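Local coordinates for protein glutamine cyclotransferase (Xanthomonas campestris, PDB 3MBR) that probably catalyses the cyclisation of N-terminal glutamine to pyroglutamate on peptides, and carries a calcium ion at the centre of its five-bladed beta-propeller, at residues V71-R76 with L110-S115; E156-E161 with I209-E214; H215-V220 with L228-L233. The protein carries 1 engineered substitution. All blocks are in the same frame, centred on the assembly; numbering follows the deposited sequence.

Contact 1: residues V71-R76 with L110-S115; sequences VAWRDR and LTSDDS
Val71 and Leu110 form the close-packed end of this contact between two strands whose directions differ by 36°. Their side chains cross at about a right angle, and Val71 CG1 meets Leu110 CD1 at 3.7 Å. The other branch, CG2, stands anti to the backbone N of Val71 and lies against the main chain of the opposing strand, 3.5 Å from Thr111 C. Ser112 comes next: its CB also touches Val71 CG2, and its backbone N is buried without a partner in the model. Further along, Trp73 offers its ring edge instead of a face. With CG anti to the backbone N (chi1 -178°), the six-membered ring reaches the turn after Ser112, where Trp73 CZ3 lies 3.5 Å from Asp113 O and Trp73 CH2 3.4 Å from Asp114 O, so two carbonyl oxygens face the slightly positive C-H rim. That turn is an Asx turn, closed by Ser115 N donating to Asp113 OD1 (2.8 Å), while Asp113 OD2 is held by Tyr118. Towards solvent the contact loosens into water: one molecule donates to Ala72 O near Ser112 OG, and another links Asp114 O to Arg74 NH2, weakly on the arginine side. Ile78 of strand 76-81 touches Val71, Trp73 and Leu110, and Leu117 of strand 117-120 touches Trp73 and Ser112, which places the contact between two neighbouring propeller blades.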
# COMPACT_ATOMS: atom_id res chain seq x y z
N VAL A 71 5.98 4.53 -2.49
CA VAL A 71 7.03 3.69 -1.95
C VAL A 71 8.29 4.50 -1.75
O VAL A 71 8.48 5.49 -2.46
CB VAL A 71 7.30 2.51 -2.96
CG1 VAL A 71 7.82 3.08 -4.31
CG2 VAL A 71 8.19 1.46 -2.42
N ALA A 72 9.14 4.14 -0.82
CA ALA A 72 10.46 4.76 -0.73
C ALA A 72 11.49 3.95 -1.49
O ALA A 72 11.44 2.67 -1.44
CB ALA A 72 10.87 4.77 0.78
N TRP A 73 12.43 4.64 -2.09
CA TRP A 73 13.59 3.99 -2.74
C TRP A 73 14.78 4.86 -2.50
O TRP A 73 14.83 5.96 -3.02
CB TRP A 73 13.37 3.77 -4.25
CG TRP A 73 14.58 3.06 -4.83
CD1 TRP A 73 15.59 3.60 -5.49
CD2 TRP A 73 14.87 1.69 -4.68
NE1 TRP A 73 16.50 2.67 -5.80
CE2 TRP A 73 16.10 1.47 -5.29
CE3 TRP A 73 14.19 0.61 -4.11
CZ2 TRP A 73 16.70 0.20 -5.37
CZ3 TRP A 73 14.80 -0.70 -4.18
CH2 TRP A 73 16.05 -0.86 -4.78
N ARG A 74 15.73 4.40 -1.63
CA ARG A 74 16.88 5.21 -1.33
C ARG A 74 16.45 6.60 -0.80
O ARG A 74 15.72 6.66 0.21
CB ARG A 74 17.84 5.32 -2.54
CG ARG A 74 18.30 3.90 -2.89
CD ARG A 74 19.49 3.80 -3.80
NE ARG A 74 19.65 2.37 -4.11
CZ ARG A 74 20.49 1.54 -3.49
NH1 ARG A 74 21.30 1.98 -2.51
NH2 ARG A 74 20.54 0.25 -3.88
N ASP A 75 16.82 7.67 -1.50
CA ASP A 75 16.56 9.04 -1.04
C ASP A 75 15.28 9.58 -1.70
O ASP A 75 15.01 10.80 -1.58
CB ASP A 75 17.74 9.97 -1.43
CG ASP A 75 18.00 10.03 -2.98
OD1 ASP A 75 18.44 11.12 -3.47
OD2 ASP A 75 17.83 9.01 -3.74
N ARG A 76 14.54 8.72 -2.39
CA ARG A 76 13.36 9.12 -3.17
C ARG A 76 12.04 8.55 -2.65
O ARG A 76 12.01 7.45 -2.09
CB ARG A 76 13.51 8.69 -4.67
CG ARG A 76 14.82 9.29 -5.21
CD ARG A 76 15.13 9.13 -6.60
NE ARG A 76 15.21 7.79 -7.16
CZ ARG A 76 16.28 6.97 -7.16
NH1 ARG A 76 17.39 7.24 -6.48
NH2 ARG A 76 16.20 5.84 -7.82
N LEU A 110 2.16 0.55 -4.92
CA LEU A 110 3.58 0.25 -5.14
C LEU A 110 4.16 -0.32 -3.89
O LEU A 110 3.73 0.07 -2.81
CB LEU A 110 4.41 1.56 -5.40
CG LEU A 110 4.29 2.21 -6.72
CD1 LEU A 110 5.00 3.57 -6.73
CD2 LEU A 110 4.91 1.28 -7.84
N THR A 111 5.20 -1.15 -4.01
CA THR A 111 6.07 -1.42 -2.88
C THR A 111 7.44 -1.75 -3.47
O THR A 111 7.63 -1.57 -4.68
CB THR A 111 5.53 -2.53 -1.95
OG1 THR A 111 6.37 -2.58 -0.79
CG2 THR A 111 5.50 -3.92 -2.60
N SER A 112 8.39 -2.22 -2.67
CA SER A 112 9.72 -2.59 -3.21
C SER A 112 10.33 -3.63 -2.35
O SER A 112 10.04 -3.72 -1.13
CB SER A 112 10.55 -1.36 -3.27
OG SER A 112 10.94 -0.92 -1.97
N ASP A 113 11.21 -4.40 -2.97
CA ASP A 113 12.12 -5.29 -2.17
C ASP A 113 13.48 -4.61 -2.21
O ASP A 113 13.54 -3.36 -2.23
CB ASP A 113 12.14 -6.73 -2.69
CG ASP A 113 12.68 -6.86 -4.07
OD1 ASP A 113 13.17 -5.86 -4.67
OD2 ASP A 113 12.59 -7.98 -4.62
N ASP A 114 14.58 -5.36 -2.11
CA ASP A 114 15.86 -4.59 -2.13
C ASP A 114 16.41 -4.26 -3.51
O ASP A 114 17.49 -3.65 -3.61
CB ASP A 114 16.96 -5.22 -1.26
CG ASP A 114 17.16 -6.64 -1.55
OD1 ASP A 114 17.93 -7.30 -0.77
OD2 ASP A 114 16.59 -7.10 -2.58
N SER A 115 15.71 -4.62 -4.57
CA SER A 115 16.24 -4.40 -5.90
C SER A 115 15.22 -3.79 -6.84
O SER A 115 15.60 -3.09 -7.78
CB SER A 115 16.65 -5.74 -6.53
OG SER A 115 17.69 -6.31 -5.75
O HOH W 1 10.57 0.56 -0.10
O HOH W 2 19.85 -2.60 -5.49

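Contact 2: residues E156-E161 with I209-E214; sequences EWVNGE and IAFDAE. With CA (calcium ion), chain B.
Glu156 OE1 is gripped by the backbone N of Phe211, which donates to it at 2.9 Å, and a water lies close by, 2.6 Å from the same oxygen. The hydrogen bond from Phe211 is somewhat bent (149° at the hydrogen) and reaches the oxygen from well above the carboxylate plane. The same water also lies within hydrogen-bonding distance of Phe211 O, though it has more acceptors around it than protons to give. The second oxygen, Glu156 OE2, binds the calcium ion at 2.4 Å. Ile209 O, from the facing strand, binds the same ion at 2.3 Å; the two oxygens stand close together because the metal draws both in, and its positive charge probably offsets their mutual repulsion. A bend in the glutamate chain at chi2 (64°) turns the carboxylate towards the ion, while Glu156 CB packs on Ile209 CG2 at 3.6 Å. Holding OE1 with Phe211 N should restrict rotation of the carboxylate and so help fix OE2 on the metal.

Away from the ion the contact becomes apolar. Val158 CG1 sits squarely over one face of the Phe211 ring, 3.7 Å from its centroid and 5° off the normal, a CH-pi contact; its CG2 packs on Phe211 CB. Nearer solvent, the Asn159 amide stands almost perpendicular to the ring, Asn159 ND2 being 3.9 Å from Phe211 CE2. Leu26 O, Leu155 O, Glu154 OE1 and a water complete the six oxygen ligands of calcium. Ligands from several innermost strands thus converge on one ion, a central metal site in the channel of the beta-propeller.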
# COMPACT_ATOMS: atom_id res chain seq x y z
N GLU A 156 2.58 -4.32 0.09
CA GLU A 156 3.70 -4.07 0.99
C GLU A 156 4.59 -5.31 0.92
O GLU A 156 4.09 -6.45 1.07
CB GLU A 156 3.20 -3.86 2.41
CG GLU A 156 4.33 -3.45 3.38
CD GLU A 156 4.97 -2.11 3.06
OE1 GLU A 156 5.93 -1.80 3.80
OE2 GLU A 156 4.49 -1.35 2.18
N TRP A 157 5.89 -5.13 0.79
CA TRP A 157 6.84 -6.22 0.81
C TRP A 157 7.19 -6.58 2.22
O TRP A 157 7.61 -5.68 2.98
CB TRP A 157 8.13 -5.82 0.08
CG TRP A 157 9.00 -6.99 -0.21
CD1 TRP A 157 10.03 -7.44 0.56
CD2 TRP A 157 8.88 -7.85 -1.32
NE1 TRP A 157 10.61 -8.58 -0.05
CE2 TRP A 157 9.92 -8.84 -1.19
CE3 TRP A 157 8.04 -7.89 -2.42
CZ2 TRP A 157 10.15 -9.82 -2.17
CZ3 TRP A 157 8.28 -8.92 -3.41
CH2 TRP A 157 9.31 -9.84 -3.24
N VAL A 158 7.04 -7.85 2.62
CA VAL A 158 7.30 -8.24 4.04
C VAL A 158 8.04 -9.56 4.01
O VAL A 158 7.49 -10.57 3.61
CB VAL A 158 5.97 -8.42 4.78
CG1 VAL A 158 6.23 -8.81 6.24
CG2 VAL A 158 5.12 -7.14 4.76
N ASN A 159 9.29 -9.53 4.44
CA ASN A 159 10.09 -10.80 4.60
C ASN A 159 10.01 -11.73 3.38
O ASN A 159 9.70 -12.93 3.49
CB ASN A 159 9.59 -11.58 5.81
CG ASN A 159 9.76 -10.82 7.13
OD1 ASN A 159 8.89 -10.92 8.03
ND2 ASN A 159 10.81 -9.99 7.23
N GLY A 160 10.25 -11.19 2.20
CA GLY A 160 10.36 -11.99 1.02
C GLY A 160 9.07 -12.33 0.38
O GLY A 160 9.07 -13.14 -0.56
N GLU A 161 7.97 -11.77 0.89
CA GLU A 161 6.66 -12.05 0.32
C GLU A 161 5.99 -10.74 0.01
O GLU A 161 6.34 -9.69 0.58
CB GLU A 161 5.79 -12.80 1.32
CG GLU A 161 6.29 -14.22 1.47
CD GLU A 161 5.52 -15.06 2.46
OE1 GLU A 161 5.21 -16.19 2.14
OE2 GLU A 161 5.26 -14.59 3.57
N ILE A 209 -0.81 -0.47 4.05
CA ILE A 209 -0.13 -1.57 4.72
C ILE A 209 1.34 -1.16 4.78
O ILE A 209 1.93 -0.95 3.70
CB ILE A 209 -0.27 -2.92 3.97
CG1 ILE A 209 -1.77 -3.27 3.79
CG2 ILE A 209 0.48 -3.97 4.79
CD1 ILE A 209 -1.96 -4.41 2.77
N ALA A 210 1.92 -1.04 5.96
CA ALA A 210 3.30 -0.59 6.06
C ALA A 210 4.13 -1.53 6.97
O ALA A 210 3.68 -1.83 8.07
CB ALA A 210 3.40 0.84 6.60
N PHE A 211 5.31 -1.90 6.58
CA PHE A 211 6.12 -2.78 7.37
C PHE A 211 7.40 -2.07 7.82
O PHE A 211 8.12 -1.42 7.00
CB PHE A 211 6.48 -4.01 6.52
CG PHE A 211 7.25 -5.02 7.28
CD1 PHE A 211 6.74 -5.58 8.44
CD2 PHE A 211 8.50 -5.44 6.83
CE1 PHE A 211 7.44 -6.57 9.16
CE2 PHE A 211 9.20 -6.48 7.52
CZ PHE A 211 8.68 -7.00 8.68
N ASP A 212 7.64 -2.10 9.13
CA ASP A 212 8.89 -1.62 9.74
C ASP A 212 9.79 -2.83 9.83
O ASP A 212 9.60 -3.66 10.72
CB ASP A 212 8.53 -1.08 11.13
CG ASP A 212 9.74 -0.85 12.02
OD1 ASP A 212 9.51 -0.47 13.20
OD2 ASP A 212 10.90 -1.04 11.60
N ALA A 213 10.75 -2.97 8.86
CA ALA A 213 11.53 -4.17 8.89
C ALA A 213 12.52 -4.21 10.02
O ALA A 213 12.89 -5.33 10.47
CB ALA A 213 12.23 -4.42 7.53
N GLU A 214 12.95 -3.03 10.50
CA GLU A 214 13.97 -3.07 11.57
C GLU A 214 13.43 -3.73 12.86
O GLU A 214 14.12 -4.42 13.60
CB GLU A 214 14.43 -1.64 11.83
CG GLU A 214 15.43 -1.52 12.96
CD GLU A 214 15.92 -0.12 13.21
OE1 GLU A 214 16.72 0.04 14.20
OE2 GLU A 214 15.53 0.80 12.43
CA CA B . 2.45 -0.15 1.58
O HOH W 3 7.36 0.14 4.76
O HOH W 4 3.69 0.92 -0.21

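Contact 3: residues H215-V220 with L228-L233; sequences HDRLFV and LYEIRL
A beta hairpin of strands 217-222 and 227-233 brings these segments together in the propeller blade that also takes in the N-terminal strand 9-16. Val220 and Tyr229 form a hydrogen-bonded antiparallel pair: Val220 N donates to Tyr229 O and Tyr229 N to Val220 O, both at 2.9 Å. Ile231 N reaches Leu218 O in turn. Beyond it the strands spread, and a water takes over, accepting from Leu218 N (2.9 Å) and from Arg232 NH1 while donating to Ile231 O.

On one face of the sheet Leu218 CD2 meets Ile231 CG1 at 4.0 Å, and Val220 CG1 lies against Ile231 CD1. On the other face, the Glu230 chain runs beside the Phe219 ring, pointing the same way, with Glu230 CB 3.8 Å from Phe219 CE1. Being extended, with CG anti to the backbone N (chi1 179°), Glu230 carries its carboxylate to Arg217 CD, 3.4 Å from OE1. Arg232 NH1 donates to the anti lone pair of Glu230 OE1 at 2.9 Å, a salt bridge, and OE2 is held by Tyr15. The Arg217 guanidinium has Phe219 CZ over its face and is paired with Asp212. The buried Glu230 carboxylate therefore has a partner for each oxygen; the two nearby arginines would favour its ionised form, and the bond to Tyr15 ties the hairpin to strand 9-16.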
# COMPACT_ATOMS: atom_id res chain seq x y z
N HIS A 215 12.16 -3.44 13.15
CA HIS A 215 11.58 -3.93 14.39
C HIS A 215 10.50 -4.97 14.18
O HIS A 215 9.91 -5.40 15.15
CB HIS A 215 11.01 -2.79 15.24
CG HIS A 215 11.98 -1.68 15.47
ND1 HIS A 215 11.96 -0.50 14.74
CD2 HIS A 215 13.02 -1.57 16.36
CE1 HIS A 215 12.94 0.28 15.17
NE2 HIS A 215 13.60 -0.34 16.14
N ASP A 216 10.28 -5.38 12.90
CA ASP A 216 9.29 -6.37 12.50
C ASP A 216 7.91 -5.95 12.96
O ASP A 216 7.24 -6.74 13.63
CB ASP A 216 9.69 -7.77 13.06
CG ASP A 216 8.79 -8.92 12.55
OD1 ASP A 216 8.06 -8.80 11.52
OD2 ASP A 216 8.85 -9.98 13.22
N ARG A 217 7.49 -4.75 12.59
CA ARG A 217 6.13 -4.29 12.93
C ARG A 217 5.34 -4.09 11.65
O ARG A 217 5.80 -3.34 10.75
CB ARG A 217 6.20 -2.96 13.72
CG ARG A 217 7.04 -3.05 15.01
CD ARG A 217 6.91 -1.81 15.84
NE ARG A 217 7.49 -0.66 15.17
CZ ARG A 217 7.36 0.60 15.59
NH1 ARG A 217 6.69 0.87 16.75
NH2 ARG A 217 7.93 1.57 14.91
N LEU A 218 4.12 -4.59 11.63
CA LEU A 218 3.23 -4.48 10.49
C LEU A 218 2.09 -3.55 10.86
O LEU A 218 1.42 -3.80 11.88
CB LEU A 218 2.73 -5.87 10.12
CG LEU A 218 1.85 -5.89 8.86
CD1 LEU A 218 2.58 -5.39 7.66
CD2 LEU A 218 1.36 -7.35 8.63
N PHE A 219 1.83 -2.48 10.07
CA PHE A 219 0.77 -1.54 10.38
C PHE A 219 -0.27 -1.53 9.25
O PHE A 219 0.08 -1.60 8.06
CB PHE A 219 1.38 -0.12 10.42
CG PHE A 219 2.47 0.03 11.48
CD1 PHE A 219 2.17 0.05 12.84
CD2 PHE A 219 3.79 0.15 11.07
CE1 PHE A 219 3.19 0.23 13.78
CE2 PHE A 219 4.77 0.30 12.00
CZ PHE A 219 4.48 0.33 13.34
N VAL A 220 -1.54 -1.35 9.63
CA VAL A 220 -2.58 -1.22 8.64
C VAL A 220 -3.52 -0.05 8.98
O VAL A 220 -3.82 0.19 10.18
CB VAL A 220 -3.43 -2.53 8.47
CG1 VAL A 220 -2.56 -3.67 8.03
CG2 VAL A 220 -4.12 -2.94 9.71
N LEU A 228 -4.96 3.48 13.38
CA LEU A 228 -3.97 2.71 12.65
C LEU A 228 -3.58 1.56 13.57
O LEU A 228 -3.35 1.80 14.77
CB LEU A 228 -2.78 3.62 12.21
CG LEU A 228 -1.55 2.93 11.59
CD1 LEU A 228 -0.99 3.75 10.53
CD2 LEU A 228 -0.58 2.58 12.69
N TYR A 229 -3.50 0.36 13.05
CA TYR A 229 -3.24 -0.83 13.91
C TYR A 229 -1.91 -1.44 13.63
O TYR A 229 -1.54 -1.64 12.48
CB TYR A 229 -4.26 -1.92 13.63
CG TYR A 229 -5.68 -1.48 13.94
CD1 TYR A 229 -6.48 -0.89 12.94
CD2 TYR A 229 -6.23 -1.66 15.17
CE1 TYR A 229 -7.76 -0.50 13.19
CE2 TYR A 229 -7.55 -1.29 15.42
CZ TYR A 229 -8.29 -0.64 14.44
OH TYR A 229 -9.60 -0.31 14.69
N GLU A 230 -1.16 -1.75 14.68
CA GLU A 230 0.01 -2.65 14.55
C GLU A 230 -0.54 -4.04 14.80
O GLU A 230 -1.17 -4.28 15.83
CB GLU A 230 1.07 -2.29 15.63
CG GLU A 230 2.29 -3.18 15.58
CD GLU A 230 3.34 -2.80 16.60
OE1 GLU A 230 4.24 -3.62 16.81
OE2 GLU A 230 3.26 -1.68 17.15
N ILE A 231 -0.28 -4.95 13.89
CA ILE A 231 -0.78 -6.34 13.98
C ILE A 231 0.40 -7.33 13.86
O ILE A 231 1.37 -7.06 13.18
CB ILE A 231 -1.83 -6.60 12.92
CG1 ILE A 231 -1.28 -6.53 11.54
CG2 ILE A 231 -3.08 -5.70 13.06
CD1 ILE A 231 -2.28 -7.04 10.47
N ARG A 232 0.26 -8.44 14.59
CA ARG A 232 1.26 -9.48 14.50
C ARG A 232 0.60 -10.73 13.89
O ARG A 232 -0.44 -11.16 14.39
CB ARG A 232 1.82 -9.76 15.91
CG ARG A 232 3.15 -10.63 15.90
CD ARG A 232 4.33 -9.63 15.81
NE ARG A 232 4.55 -8.85 17.05
CZ ARG A 232 4.63 -7.48 17.22
NH1 ARG A 232 4.53 -6.43 16.20
NH2 ARG A 232 4.85 -7.21 18.54
N LEU A 233 1.11 -11.27 12.79
CA LEU A 233 0.53 -12.45 12.15
C LEU A 233 0.86 -13.71 12.95
O LEU A 233 1.99 -13.85 13.47
CB LEU A 233 1.07 -12.64 10.75
CG LEU A 233 0.82 -11.40 9.83
CD1 LEU A 233 1.19 -11.77 8.40
CD2 LEU A 233 -0.68 -10.94 9.90
O HOH W 5 3.90 -6.81 13.55

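The contacts follow one another along the chain, and contact 2 lies between the others: its centre is about 11 Å from that of contact 1 and about 9 Å from that of contact 3, while the centres of contacts 1 and 3 are about 19 Å apart. Contacts 1 and 2 each join the innermost strands of different blades; contact 3 lies within a single blade. Thr111 OG1 probably bonds to Trp157 N (3.0 Å), linking contacts 1 and 2. Contacts 2 and 3 share a sheet, where strands 206-212 and 217-222 are neighbours and Ala210 O probably accepts from Phe219 N. The blade that closes the propeller thus supplies a calcium ligand from its innermost strand, 206-212, and continues outward through contact 3.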